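Local coordinates for uncharacterized protein (Pseudomonas aeruginosa PAO1, PDB 4R1D) that probably acts as the immunity protein Tli4, binding the type VI secretion lipase effector Tle4 and so protecting the producing cell from its own toxin, at residues 126-129 against 130-134; 135-138 against 139-142; 199-202 against 203-207; 187-191 against 192-196; 49-52 against 53-57. All coordinates share one frame; numbering follows the deposited sequence.

Interaction 1. Residues 126-129 against 130-134; sequences SRAL and ARNLR
The Arg131 side chain folds back over the preceding helical turn and lays one face of its guanidinium against Ala128 and the carbonyl of Arg127. NH2 of Arg131 is 3.5 Å from CA of Ala128, and Arg127 O lies over the same face, toward the rim. The chain runs extended past CG and then bends at chi3 (-65°), which turns the flat group back along the helix. NH2 also forms a salt bridge with Glu124, nearly two turns earlier. One water accepts from Arg131 NH1 at 3.1 Å and, weakly, from Arg127 NE. It sits between two like charges whose nearest atoms, Arg127 NE and Arg131 NH1, are 4.7 Å apart.

Beneath these side chains run the i to i+4 bonds of helix 119-132. Ala130 N donates to Ser126 O at 3.0 Å, and Arg131 N to Arg127 O at 3.1 Å. Near the helix end, Asn132 N bonds to Ala128 O at 2.9 Å and only weakly to Leu129 O. Leu133 then leaves helical geometry and begins strand 133-135. Leu129 and Leu133 both touch Val99 of strand 92-100. The helix is thus two-faced, with leucines set against strands and the arginines toward the outer side. Arg127 NH1 also makes a weak hydrogen bond to Asp73 O. Glu124 and the bridging water probably ease the repulsion between the two arginines.

Interaction 2. Residues 135-138 against 139-142; sequences SRAP and KEIP
A type I beta turn from Ala137 to Glu140 folds this loop back on itself, with Pro138 and Lys139 at its two central positions. The loop links strands 133-135 and 146-149, near where the N-terminal domain passes into the C-terminal one. Three hydrogen bonds hold it. The turn's own bond runs from Glu140 N to Ala137 O at 2.9 Å, with the donor above the carbonyl plane. In return, Ala137 N donates to Glu140 OE1 at 3.0 Å, using the anti lone pair of that oxygen. The Glu140 side chain is fully extended (chi1 -177°), which carries the carboxylate back to the Ala137 N-H, with OE1 close to Arg136 CA. The third bond comes from Arg136, whose NH1 reaches Glu140 O. That oxygen lies at the guanidinium edge, close to its plane. The other nitrogens of Arg136 are also engaged: NH2 bonds to Ile149 O and NE to Ala152 O. The buried guanidinium therefore ties the turn to the neighbouring hairpin through three backbone carbonyls.

Apolar contacts are few. CB of Ala137 rests 3.8 Å from CB of Glu140. Pro142 lies across the aliphatic part of Arg136, its CG 3.8 Å from Arg136 CD.

Interaction 3. Residues 199-202 against 203-207; sequences VQNM and LSTFA
Val199 starts the last turns of helix 191-205. Its carbonyl takes the Leu203 N-H at 2.8 Å, and its CG1 lies alongside Leu203 CD1 at 4.1 Å, the two side chains pointing the same way. Gln200 comes next. Its O accepts from Ser204 N at 2.9 Å, while a water donates to both Gln200 OE1 (2.7 Å) and Ser204 OG. That water joins the two side chains along the exposed flank.

Asn201 O is gripped twice by one residue. Thr205 N and Thr205 OG1 both donate to it, from opposite faces of the carbonyl plane, with OG1 at 2.8 Å. The hydroxyl is placed for this by chi1 of -56°, which sets OG1 anti to the carbonyl carbon of Thr205. Asn201 OD1 also lies near that hydroxyl, at 3.1 Å from OG1. Met202 O receives Phe206 N at 2.9 Å, and Phe206 is the first residue to leave helical geometry. Thr205 CG2 sits over the centre of the Phe206 ring.

Val199 and Leu203 pack on Thr211 of strand 209-214, and Met202 on Met209. Asn201 and Thr205 lie against Met81 of the partner chain, so this helix end takes part in the interface between chains.

Interaction 4. Residues 187-191 against 192-196; sequences ELNSL and LERVD
Asn189 holds CG between its backbone N and carbonyl carbon (chi1 55°), while Arg194 runs extended and bends at chi3 (-42°), so that the guanidinium meets the amide side-on. Arg194 NE donates to Asn189 OD1 at 2.6 Å, and NH2 reaches both OD1 and the backbone O of Asn189, the latter at 2.8 Å. The three bonds fix the rotation of the guanidinium, one face of which covers Leu191 CA.

Glu193 reaches back to the N-cap residue. Its OE1 takes the Ser190 N-H at 3.0 Å in an almost straight bond, as in half of a capping box. The Ser190 hydroxyl makes no capping bond, so the box is not complete. Ser190 O accepts Arg194 N at 2.9 Å as the helix begins.

Leu191 CD1 packs on Val195 CG1 at 3.9 Å. Leu191 also rests on Met242 of strand 236-245, and Leu192 on Tyr227 of strand 225-233. Arg194 NH1 forms a salt bridge with Glu244 and a hydrogen bond to Trp96 O of the partner chain, placing this helix start between the strands and that chain.

Interaction 5. Residues 49-52 against 53-57; sequences VDRL and EQEWR
This is a local surface contact within helix 42-58, where successive turns are joined by backbone bonds and by charged side chains on its outer side and flank. The i to i+4 pattern is regular. Glu53 N donates to Val49 O at 3.0 Å, Gln54 N to Asp50 O at 3.1 Å, and Trp56 N to Leu52 O at 3.0 Å.

Arg51 and Glu55 form a salt bridge one turn apart, with Arg51 NE 3.2 Å from Glu55 OE2. Their flat groups stand nearly perpendicular, 86° apart, so this is a single-atom approach and not a two-pronged clasp. The bend of Arg51 at chi3 (109°) turns NE toward the carboxylate. A second salt bridge follows on another flank. Arg57 grips Glu53 OE2 side-on with NE (2.8 Å) and NH2, both donating to that one oxygen. The other oxygen, Glu53 OE1, takes a water at 2.7 Å. The same water donates to Asp50 OD1, and probably softens the repulsion between the two acids.

Leu52 CD2 lies 3.7 Å from Glu55 OE1, at the margin of the polar side. The inner side is mainly apolar: Val49 and Leu52 pack on Leu81 and Tyr98, and Trp56 on Leu94 and Phe68. The arrangement is that of an amphipathic helix lying against antiparallel strands, with one acid-base pair, Arg51-Glu55, on the outer side and a second, Glu53-Arg57, at the flank beside strand 68-73.

How the interactions relate
All five contacts are local. Interactions 1 and 5 lie on two helices of the N-terminal domain, their centres 23 Å apart, and both helices pack on strand 92-100. Interaction 5 is a surface contact with salt bridges inside its own span, whereas interaction 1 is half buried and its main charge partner lies outside. Interaction 2 continues directly from interaction 1 and replaces helical bonds with a turn clasped by a buried arginine. Interactions 3 and 4 are the two ends of helix 191-205, across the chain's centre from the others. These two touch the partner chain: interaction 4 by hydrogen bonds and packing, interaction 3 by packing.

Interaction 1. Residues 126-129 against 130-134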
loop_
_atom_site.group_PDB
_atom_site.type_symbol
_atom_site.label_atom_id
_atom_site.label_comp_id
_atom_site.label_asym_id
_atom_site.label_seq_id
_atom_site.Cartn_x
_atom_site.Cartn_y
_atom_site.Cartn_z
ATOM N N SER B 126 14.876 -26.289 -1.023
ATOM C CA SER B 126 16.156 -25.619 -0.812
ATOM C C SER B 126 17.337 -26.542 -1.107
ATOM O O SER B 126 18.333 -26.106 -1.674
ATOM C CB SER B 126 16.254 -25.060 0.606
ATOM O OG SER B 126 15.435 -23.904 0.746
ATOM N N ARG B 127 17.226 -27.809 -0.717
ATOM C CA ARG B 127 18.235 -28.803 -1.092
ATOM C C ARG B 127 18.413 -28.825 -2.604
ATOM O O ARG B 127 19.536 -28.804 -3.118
ATOM C CB ARG B 127 17.829 -30.212 -0.644
ATOM C CG ARG B 127 17.304 -30.336 0.774
ATOM C CD ARG B 127 18.368 -30.782 1.749
ATOM N NE ARG B 127 19.177 -31.892 1.248
ATOM C CZ ARG B 127 20.320 -32.273 1.811
ATOM N NH1 ARG B 127 20.758 -31.645 2.891
ATOM N NH2 ARG B 127 21.023 -33.276 1.304
ATOM N N ALA B 128 17.295 -28.887 -3.315
ATOM C CA ALA B 128 17.312 -28.970 -4.769
ATOM C C ALA B 128 17.868 -27.687 -5.382
ATOM O O ALA B 128 18.632 -27.735 -6.341
ATOM C CB ALA B 128 15.911 -29.265 -5.306
ATOM N N LEU B 129 17.484 -26.543 -4.820
ATOM C CA LEU B 129 18.021 -25.263 -5.274
ATOM C C LEU B 129 19.544 -25.253 -5.193
ATOM O O LEU B 129 20.221 -24.805 -6.118
ATOM C CB LEU B 129 17.450 -24.100 -4.445
ATOM C CG LEU B 129 17.939 -22.703 -4.847
ATOM C CD1 LEU B 129 17.728 -22.449 -6.342
ATOM C CD2 LEU B 129 17.255 -21.611 -4.018
ATOM N N ALA B 130 20.079 -25.752 -4.084
ATOM C CA ALA B 130 21.530 -25.729 -3.875
ATOM C C ALA B 130 22.254 -26.665 -4.844
ATOM O O ALA B 130 23.393 -26.407 -5.240
ATOM C CB ALA B 130 21.871 -26.074 -2.438
ATOM N N ARG B 131 21.595 -27.756 -5.220
ATOM C CA ARG B 131 22.130 -28.639 -6.257
ATOM C C ARG B 131 22.096 -27.993 -7.635
ATOM O O ARG B 131 22.998 -28.212 -8.441
ATOM C CB ARG B 131 21.357 -29.960 -6.321
ATOM C CG ARG B 131 21.546 -30.866 -5.117
ATOM C CD ARG B 131 21.015 -32.274 -5.386
ATOM N NE ARG B 131 19.570 -32.307 -5.598
ATOM C CZ ARG B 131 18.675 -32.454 -4.626
ATOM N NH1 ARG B 131 19.074 -32.577 -3.367
ATOM N NH2 ARG B 131 17.379 -32.478 -4.914
ATOM N N ASN B 132 21.056 -27.201 -7.901
ATOM C CA ASN B 132 20.782 -26.718 -9.252
ATOM C C ASN B 132 21.328 -25.325 -9.592
ATOM O O ASN B 132 21.267 -24.910 -10.750
ATOM C CB ASN B 132 19.272 -26.721 -9.527
ATOM C CG ASN B 132 18.638 -28.106 -9.383
ATOM O OD1 ASN B 132 19.296 -29.138 -9.550
ATOM N ND2 ASN B 132 17.344 -28.125 -9.092
ATOM N N LEU B 133 21.848 -24.600 -8.607
ATOM C CA LEU B 133 22.258 -23.211 -8.857
ATOM C C LEU B 133 23.622 -23.154 -9.556
ATOM O O LEU B 133 24.645 -23.385 -8.931
ATOM C CB LEU B 133 22.276 -22.397 -7.559
ATOM C CG LEU B 133 22.367 -20.874 -7.742
ATOM C CD1 LEU B 133 21.259 -20.361 -8.660
ATOM C CD2 LEU B 133 22.334 -20.146 -6.404
ATOM N N ARG B 134 23.615 -22.848 -10.852
ATOM C CA ARG B 134 24.833 -22.881 -11.666
ATOM C C ARG B 134 25.291 -21.465 -11.978
ATOM O O ARG B 134 24.487 -20.620 -12.349
ATOM C CB ARG B 134 24.571 -23.598 -12.991
ATOM C CG ARG B 134 24.032 -25.013 -12.868
ATOM C CD ARG B 134 25.136 -26.047 -12.702
ATOM N NE ARG B 134 24.716 -27.349 -13.216
ATOM C CZ ARG B 134 24.134 -28.298 -12.487
ATOM N NH1 ARG B 134 23.906 -28.103 -11.194
ATOM N NH2 ARG B 134 23.787 -29.449 -13.049
HETATM O O HOH W 1 17.649 -33.847 -0.984
#

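Interaction 2. Residues 135-138 against 139-142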
loop_
_atom_site.group_PDB
_atom_site.type_symbol
_atom_site.label_atom_id
_atom_site.label_comp_id
_atom_site.label_asym_id
_atom_site.label_seq_id
_atom_site.Cartn_x
_atom_site.Cartn_y
_atom_site.Cartn_z
ATOM N N SER B 135 26.587 -21.204 -11.849
ATOM C CA SER B 135 27.109 -19.880 -12.183
ATOM C C SER B 135 27.156 -19.643 -13.702
ATOM O O SER B 135 27.269 -20.595 -14.494
ATOM C CB SER B 135 28.509 -19.719 -11.587
ATOM O OG SER B 135 29.337 -20.787 -12.028
ATOM N N ARG B 136 27.071 -18.375 -14.104
ATOM C CA ARG B 136 27.288 -17.968 -15.489
ATOM C C ARG B 136 27.871 -16.553 -15.480
ATOM O O ARG B 136 27.692 -15.813 -14.514
ATOM C CB ARG B 136 25.979 -18.005 -16.308
ATOM C CG ARG B 136 24.989 -16.874 -15.972
ATOM C CD ARG B 136 23.649 -16.974 -16.723
ATOM N NE ARG B 136 22.767 -15.913 -16.233
ATOM C CZ ARG B 136 22.573 -14.744 -16.843
ATOM N NH1 ARG B 136 23.150 -14.489 -18.006
ATOM N NH2 ARG B 136 21.781 -13.832 -16.291
ATOM N N ALA B 137 28.586 -16.188 -16.541
ATOM C CA ALA B 137 29.083 -14.824 -16.681
ATOM C C ALA B 137 27.882 -13.915 -16.894
ATOM O O ALA B 137 26.836 -14.379 -17.350
ATOM C CB ALA B 137 30.061 -14.729 -17.860
ATOM N N PRO B 138 28.016 -12.622 -16.550
ATOM C CA PRO B 138 26.856 -11.720 -16.545
ATOM C C PRO B 138 26.049 -11.720 -17.839
ATOM O O PRO B 138 24.826 -11.577 -17.775
ATOM C CB PRO B 138 27.489 -10.343 -16.315
ATOM C CG PRO B 138 28.705 -10.637 -15.498
ATOM C CD PRO B 138 29.224 -11.970 -16.012
ATOM N N LYS B 139 26.705 -11.867 -18.989
ATOM C CA LYS B 139 25.998 -11.892 -20.268
ATOM C C LYS B 139 26.066 -13.252 -20.980
ATOM O O LYS B 139 25.696 -13.379 -22.140
ATOM C CB LYS B 139 26.492 -10.767 -21.185
ATOM C CG LYS B 139 26.336 -9.367 -20.587
ATOM C CD LYS B 139 26.779 -8.302 -21.588
ATOM C CE LYS B 139 27.439 -7.108 -20.904
ATOM N NZ LYS B 139 28.830 -7.407 -20.448
ATOM N N GLU B 140 26.505 -14.276 -20.264
ATOM C CA GLU B 140 26.601 -15.600 -20.853
ATOM C C GLU B 140 25.210 -16.202 -21.031
ATOM O O GLU B 140 24.410 -16.214 -20.096
ATOM C CB GLU B 140 27.457 -16.510 -19.973
ATOM C CG GLU B 140 27.672 -17.888 -20.553
ATOM C CD GLU B 140 28.474 -18.793 -19.633
ATOM O OE1 GLU B 140 28.679 -18.441 -18.449
ATOM O OE2 GLU B 140 28.917 -19.853 -20.107
ATOM N N ILE B 141 24.938 -16.713 -22.228
ATOM C CA ILE B 141 23.657 -17.349 -22.536
ATOM C C ILE B 141 23.770 -18.866 -22.413
ATOM O O ILE B 141 24.404 -19.510 -23.241
ATOM C CB ILE B 141 23.218 -16.998 -23.966
ATOM C CG1 ILE B 141 23.154 -15.477 -24.138
ATOM C CG2 ILE B 141 21.882 -17.681 -24.313
ATOM C CD1 ILE B 141 22.745 -15.009 -25.546
ATOM N N PRO B 142 23.160 -19.446 -21.376
ATOM C CA PRO B 142 23.315 -20.893 -21.160
ATOM C C PRO B 142 22.587 -21.715 -22.214
ATOM O O PRO B 142 21.462 -21.392 -22.580
ATOM C CB PRO B 142 22.665 -21.117 -19.789
ATOM C CG PRO B 142 22.665 -19.759 -19.138
ATOM C CD PRO B 142 22.471 -18.790 -20.256
#

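Interaction 3. Residues 199-202 against 203-207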
loop_
_atom_site.group_PDB
_atom_site.type_symbol
_atom_site.label_atom_id
_atom_site.label_comp_id
_atom_site.label_asym_id
_atom_site.label_seq_id
_atom_site.Cartn_x
_atom_site.Cartn_y
_atom_site.Cartn_z
ATOM N N VAL B 199 -9.823 2.167 -21.231
ATOM C CA VAL B 199 -9.323 2.944 -22.358
ATOM C C VAL B 199 -10.443 3.722 -23.061
ATOM O O VAL B 199 -10.291 4.907 -23.341
ATOM C CB VAL B 199 -8.567 2.072 -23.386
ATOM C CG1 VAL B 199 -8.163 2.915 -24.582
ATOM C CG2 VAL B 199 -7.341 1.433 -22.734
ATOM N N GLN B 200 -11.562 3.061 -23.357
ATOM C CA GLN B 200 -12.679 3.758 -23.995
ATOM C C GLN B 200 -13.131 4.930 -23.122
ATOM O O GLN B 200 -13.516 5.984 -23.625
ATOM C CB GLN B 200 -13.850 2.811 -24.269
ATOM C CG GLN B 200 -13.547 1.704 -25.257
ATOM C CD GLN B 200 -13.115 2.227 -26.607
ATOM O OE1 GLN B 200 -13.518 3.313 -27.024
ATOM N NE2 GLN B 200 -12.281 1.459 -27.299
ATOM N N ASN B 201 -13.076 4.738 -21.808
ATOM C CA ASN B 201 -13.391 5.804 -20.870
ATOM C C ASN B 201 -12.407 6.965 -21.031
ATOM O O ASN B 201 -12.800 8.132 -21.077
ATOM C CB ASN B 201 -13.373 5.275 -19.432
ATOM C CG ASN B 201 -13.982 6.244 -18.441
ATOM O OD1 ASN B 201 -14.147 7.429 -18.733
ATOM N ND2 ASN B 201 -14.321 5.742 -17.255
ATOM N N MET B 202 -11.121 6.644 -21.135
ATOM C CA MET B 202 -10.113 7.674 -21.337
ATOM C C MET B 202 -10.344 8.430 -22.649
ATOM O O MET B 202 -10.248 9.662 -22.685
ATOM C CB MET B 202 -8.705 7.069 -21.326
ATOM C CG MET B 202 -8.293 6.401 -20.023
ATOM S SD MET B 202 -6.717 5.524 -20.232
ATOM C CE MET B 202 -5.547 6.887 -20.299
ATOM N N LEU B 203 -10.628 7.698 -23.725
ATOM C CA LEU B 203 -10.801 8.319 -25.039
ATOM C C LEU B 203 -12.016 9.232 -25.045
ATOM O O LEU B 203 -12.011 10.301 -25.660
ATOM C CB LEU B 203 -10.975 7.261 -26.123
ATOM C CG LEU B 203 -9.772 6.361 -26.401
ATOM C CD1 LEU B 203 -10.167 5.248 -27.361
ATOM C CD2 LEU B 203 -8.611 7.175 -26.953
ATOM N N SER B 204 -13.064 8.786 -24.363
ATOM C CA SER B 204 -14.328 9.506 -24.334
ATOM C C SER B 204 -14.215 10.774 -23.510
ATOM O O SER B 204 -14.853 11.785 -23.817
ATOM C CB SER B 204 -15.438 8.610 -23.765
ATOM O OG SER B 204 -15.766 7.568 -24.669
ATOM N N THR B 205 -13.404 10.713 -22.459
ATOM C CA THR B 205 -13.277 11.812 -21.518
ATOM C C THR B 205 -12.259 12.854 -21.973
ATOM O O THR B 205 -12.440 14.050 -21.737
ATOM C CB THR B 205 -12.873 11.301 -20.127
ATOM O OG1 THR B 205 -13.818 10.316 -19.687
ATOM C CG2 THR B 205 -12.830 12.442 -19.133
ATOM N N PHE B 206 -11.189 12.394 -22.618
ATOM C CA PHE B 206 -10.061 13.265 -22.953
ATOM C C PHE B 206 -9.794 13.335 -24.455
ATOM O O PHE B 206 -9.355 12.360 -25.061
ATOM C CB PHE B 206 -8.791 12.804 -22.222
ATOM C CG PHE B 206 -8.955 12.691 -20.729
ATOM C CD1 PHE B 206 -9.031 13.828 -19.937
ATOM C CD2 PHE B 206 -9.037 11.448 -20.116
ATOM C CE1 PHE B 206 -9.187 13.733 -18.565
ATOM C CE2 PHE B 206 -9.186 11.343 -18.742
ATOM C CZ PHE B 206 -9.266 12.487 -17.966
ATOM N N ALA B 207 -10.043 14.496 -25.052
ATOM C CA ALA B 207 -9.826 14.666 -26.487
ATOM C C ALA B 207 -8.355 14.489 -26.837
ATOM O O ALA B 207 -8.015 14.153 -27.971
ATOM C CB ALA B 207 -10.318 16.038 -26.940
HETATM O O HOH W 2 -14.952 5.488 -26.478
#

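Interaction 4. Residues 187-191 against 192-196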
loop_
_atom_site.group_PDB
_atom_site.type_symbol
_atom_site.label_atom_id
_atom_site.label_comp_id
_atom_site.label_asym_id
_atom_site.label_seq_id
_atom_site.Cartn_x
_atom_site.Cartn_y
_atom_site.Cartn_z
ATOM N N GLU B 187 -2.792 -15.912 -16.641
ATOM C CA GLU B 187 -3.525 -14.801 -16.056
ATOM C C GLU B 187 -5.022 -15.102 -16.166
ATOM O O GLU B 187 -5.463 -15.830 -17.066
ATOM C CB GLU B 187 -3.170 -13.491 -16.762
ATOM C CG GLU B 187 -3.743 -12.248 -16.109
ATOM C CD GLU B 187 -3.449 -12.166 -14.622
ATOM O OE1 GLU B 187 -4.259 -12.699 -13.835
ATOM O OE2 GLU B 187 -2.419 -11.569 -14.244
ATOM N N LEU B 188 -5.798 -14.542 -15.245
ATOM C CA LEU B 188 -7.217 -14.871 -15.113
ATOM C C LEU B 188 -8.101 -14.263 -16.202
ATOM O O LEU B 188 -9.218 -14.730 -16.443
ATOM C CB LEU B 188 -7.719 -14.436 -13.730
ATOM C CG LEU B 188 -7.345 -15.341 -12.556
ATOM C CD1 LEU B 188 -5.840 -15.532 -12.445
ATOM C CD2 LEU B 188 -7.906 -14.775 -11.259
ATOM N N ASN B 189 -7.615 -13.202 -16.833
ATOM C CA ASN B 189 -8.307 -12.579 -17.951
ATOM C C ASN B 189 -7.287 -12.151 -19.002
ATOM O O ASN B 189 -6.086 -12.199 -18.749
ATOM C CB ASN B 189 -9.169 -11.393 -17.480
ATOM C CG ASN B 189 -8.375 -10.356 -16.700
ATOM O OD1 ASN B 189 -7.174 -10.215 -16.880
ATOM N ND2 ASN B 189 -9.055 -9.625 -15.824
ATOM N N SER B 190 -7.756 -11.755 -20.181
ATOM C CA SER B 190 -6.838 -11.353 -21.254
ATOM C C SER B 190 -6.715 -9.833 -21.371
ATOM O O SER B 190 -7.639 -9.095 -21.059
ATOM C CB SER B 190 -7.254 -11.963 -22.595
ATOM O OG SER B 190 -8.598 -11.639 -22.891
ATOM N N LEU B 191 -5.571 -9.374 -21.858
ATOM C CA LEU B 191 -5.266 -7.950 -21.862
ATOM C C LEU B 191 -6.298 -7.056 -22.551
ATOM O O LEU B 191 -6.749 -6.082 -21.974
ATOM C CB LEU B 191 -3.901 -7.719 -22.495
ATOM C CG LEU B 191 -3.580 -6.251 -22.745
ATOM C CD1 LEU B 191 -3.417 -5.519 -21.429
ATOM C CD2 LEU B 191 -2.304 -6.174 -23.565
ATOM N N LEU B 192 -6.656 -7.359 -23.790
ATOM C CA LEU B 192 -7.553 -6.454 -24.503
ATOM C C LEU B 192 -8.912 -6.369 -23.827
ATOM O O LEU B 192 -9.450 -5.271 -23.637
ATOM C CB LEU B 192 -7.713 -6.855 -25.967
ATOM C CG LEU B 192 -6.430 -6.909 -26.796
ATOM C CD1 LEU B 192 -6.765 -6.945 -28.283
ATOM C CD2 LEU B 192 -5.524 -5.730 -26.471
ATOM N N GLU B 193 -9.456 -7.522 -23.445
ATOM C CA GLU B 193 -10.755 -7.546 -22.772
ATOM C C GLU B 193 -10.681 -6.827 -21.430
ATOM O O GLU B 193 -11.649 -6.203 -21.005
ATOM C CB GLU B 193 -11.258 -8.984 -22.587
ATOM C CG GLU B 193 -10.600 -9.746 -21.450
ATOM C CD GLU B 193 -11.103 -11.180 -21.335
ATOM O OE1 GLU B 193 -10.730 -11.863 -20.358
ATOM O OE2 GLU B 193 -11.869 -11.622 -22.221
ATOM N N ARG B 194 -9.521 -6.909 -20.779
ATOM C CA ARG B 194 -9.320 -6.345 -19.448
ATOM C C ARG B 194 -9.348 -4.820 -19.433
ATOM O O ARG B 194 -10.025 -4.206 -18.588
ATOM C CB ARG B 194 -7.978 -6.826 -18.882
ATOM C CG ARG B 194 -7.567 -6.208 -17.562
ATOM C CD ARG B 194 -6.123 -6.619 -17.204
ATOM N NE ARG B 194 -5.890 -8.027 -17.503
ATOM C CZ ARG B 194 -4.779 -8.498 -18.065
ATOM N NH1 ARG B 194 -3.791 -7.672 -18.376
ATOM N NH2 ARG B 194 -4.658 -9.798 -18.318
ATOM N N VAL B 195 -8.613 -4.210 -20.356
ATOM C CA VAL B 195 -8.383 -2.764 -20.292
ATOM C C VAL B 195 -9.270 -1.929 -21.187
ATOM O O VAL B 195 -9.275 -0.712 -21.073
ATOM C CB VAL B 195 -6.928 -2.387 -20.670
ATOM C CG1 VAL B 195 -5.950 -3.076 -19.773
ATOM C CG2 VAL B 195 -6.658 -2.707 -22.134
ATOM N N ASP B 196 -10.002 -2.566 -22.093
ATOM C CA ASP B 196 -10.728 -1.805 -23.103
ATOM C C ASP B 196 -11.727 -0.815 -22.507
ATOM O O ASP B 196 -11.793 0.338 -22.938
ATOM C CB ASP B 196 -11.417 -2.711 -24.110
ATOM C CG ASP B 196 -11.988 -1.930 -25.268
ATOM O OD1 ASP B 196 -11.192 -1.407 -26.078
ATOM O OD2 ASP B 196 -13.224 -1.820 -25.360
HETATM O O HOH W 3 -8.572 -9.929 -24.588
#

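Interaction 5. Residues 49-52 against 53-57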
loop_
_atom_site.group_PDB
_atom_site.type_symbol
_atom_site.label_atom_id
_atom_site.label_comp_id
_atom_site.label_asym_id
_atom_site.label_seq_id
_atom_site.Cartn_x
_atom_site.Cartn_y
_atom_site.Cartn_z
ATOM N N VAL B 49 25.340 -14.382 8.195
ATOM C CA VAL B 49 24.445 -15.441 8.663
ATOM C C VAL B 49 24.554 -15.674 10.169
ATOM O O VAL B 49 23.538 -15.807 10.860
ATOM C CB VAL B 49 24.694 -16.749 7.900
ATOM C CG1 VAL B 49 23.921 -17.904 8.530
ATOM C CG2 VAL B 49 24.320 -16.576 6.439
ATOM N N ASP B 50 25.781 -15.719 10.681
ATOM C CA ASP B 50 25.989 -15.890 12.119
ATOM C C ASP B 50 25.394 -14.718 12.879
ATOM O O ASP B 50 24.817 -14.897 13.947
ATOM C CB ASP B 50 27.478 -16.027 12.465
ATOM C CG ASP B 50 28.062 -17.361 12.047
ATOM O OD1 ASP B 50 27.293 -18.316 11.813
ATOM O OD2 ASP B 50 29.304 -17.461 11.967
ATOM N N ARG B 51 25.545 -13.514 12.332
ATOM C CA ARG B 51 25.039 -12.309 12.979
ATOM C C ARG B 51 23.527 -12.366 13.145
ATOM O O ARG B 51 22.987 -11.988 14.186
ATOM C CB ARG B 51 25.400 -11.073 12.157
ATOM C CG ARG B 51 24.940 -9.759 12.764
ATOM C CD ARG B 51 25.019 -8.625 11.742
ATOM N NE ARG B 51 23.685 -8.192 11.328
ATOM C CZ ARG B 51 22.991 -8.725 10.323
ATOM N NH1 ARG B 51 23.500 -9.720 9.600
ATOM N NH2 ARG B 51 21.783 -8.258 10.042
ATOM N N LEU B 52 22.848 -12.817 12.096
ATOM C CA LEU B 52 21.396 -12.921 12.107
ATOM C C LEU B 52 20.916 -13.999 13.058
ATOM O O LEU B 52 19.921 -13.812 13.760
ATOM C CB LEU B 52 20.863 -13.233 10.711
ATOM C CG LEU B 52 20.440 -12.046 9.858
ATOM C CD1 LEU B 52 19.935 -12.551 8.516
ATOM C CD2 LEU B 52 19.363 -11.238 10.588
ATOM N N GLU B 53 21.589 -15.146 13.047
ATOM C CA GLU B 53 21.184 -16.223 13.941
ATOM C C GLU B 53 21.229 -15.732 15.381
ATOM O O GLU B 53 20.310 -15.977 16.164
ATOM C CB GLU B 53 22.054 -17.471 13.774
ATOM C CG GLU B 53 21.687 -18.540 14.802
ATOM C CD GLU B 53 22.556 -19.768 14.740
ATOM O OE1 GLU B 53 23.290 -19.933 13.744
ATOM O OE2 GLU B 53 22.497 -20.572 15.697
ATOM N N GLN B 54 22.288 -15.010 15.727
ATOM C CA GLN B 54 22.428 -14.531 17.093
ATOM C C GLN B 54 21.411 -13.447 17.449
ATOM O O GLN B 54 20.992 -13.342 18.598
ATOM C CB GLN B 54 23.866 -14.089 17.382
ATOM C CG GLN B 54 24.875 -15.253 17.390
ATOM C CD GLN B 54 24.526 -16.362 18.396
ATOM O OE1 GLN B 54 24.206 -16.095 19.560
ATOM N NE2 GLN B 54 24.590 -17.615 17.942
ATOM N N GLU B 55 21.002 -12.648 16.471
ATOM C CA GLU B 55 19.944 -11.675 16.710
ATOM C C GLU B 55 18.645 -12.398 17.026
ATOM O O GLU B 55 17.952 -12.054 17.982
ATOM C CB GLU B 55 19.734 -10.764 15.498
ATOM C CG GLU B 55 20.895 -9.837 15.201
ATOM C CD GLU B 55 20.618 -8.927 14.021
ATOM O OE1 GLU B 55 19.501 -8.989 13.463
ATOM O OE2 GLU B 55 21.516 -8.142 13.655
ATOM N N TRP B 56 18.316 -13.390 16.206
ATOM C CA TRP B 56 17.090 -14.158 16.390
ATOM C C TRP B 56 17.067 -14.807 17.767
ATOM O O TRP B 56 16.031 -14.852 18.427
ATOM C CB TRP B 56 16.966 -15.252 15.328
ATOM C CG TRP B 56 16.408 -14.807 13.998
ATOM C CD1 TRP B 56 17.022 -14.901 12.783
ATOM C CD2 TRP B 56 15.123 -14.232 13.755
ATOM N NE1 TRP B 56 16.200 -14.414 11.793
ATOM C CE2 TRP B 56 15.026 -13.996 12.367
ATOM C CE3 TRP B 56 14.043 -13.892 14.573
ATOM C CZ2 TRP B 56 13.898 -13.432 11.785
ATOM C CZ3 TRP B 56 12.923 -13.332 13.989
ATOM C CH2 TRP B 56 12.858 -13.111 12.609
ATOM N N ARG B 57 18.214 -15.318 18.191
ATOM C CA ARG B 57 18.301 -16.015 19.473
ATOM C C ARG B 57 17.989 -15.116 20.676
ATOM O O ARG B 57 17.650 -15.619 21.753
ATOM C CB ARG B 57 19.659 -16.721 19.618
ATOM C CG ARG B 57 19.758 -18.033 18.834
ATOM C CD ARG B 57 21.207 -18.547 18.792
ATOM N NE ARG B 57 21.331 -19.835 18.116
ATOM C CZ ARG B 57 21.116 -21.008 18.710
ATOM N NH1 ARG B 57 20.744 -21.045 19.980
ATOM N NH2 ARG B 57 21.262 -22.142 18.038
HETATM O O HOH W 4 24.826 -19.112 11.642
#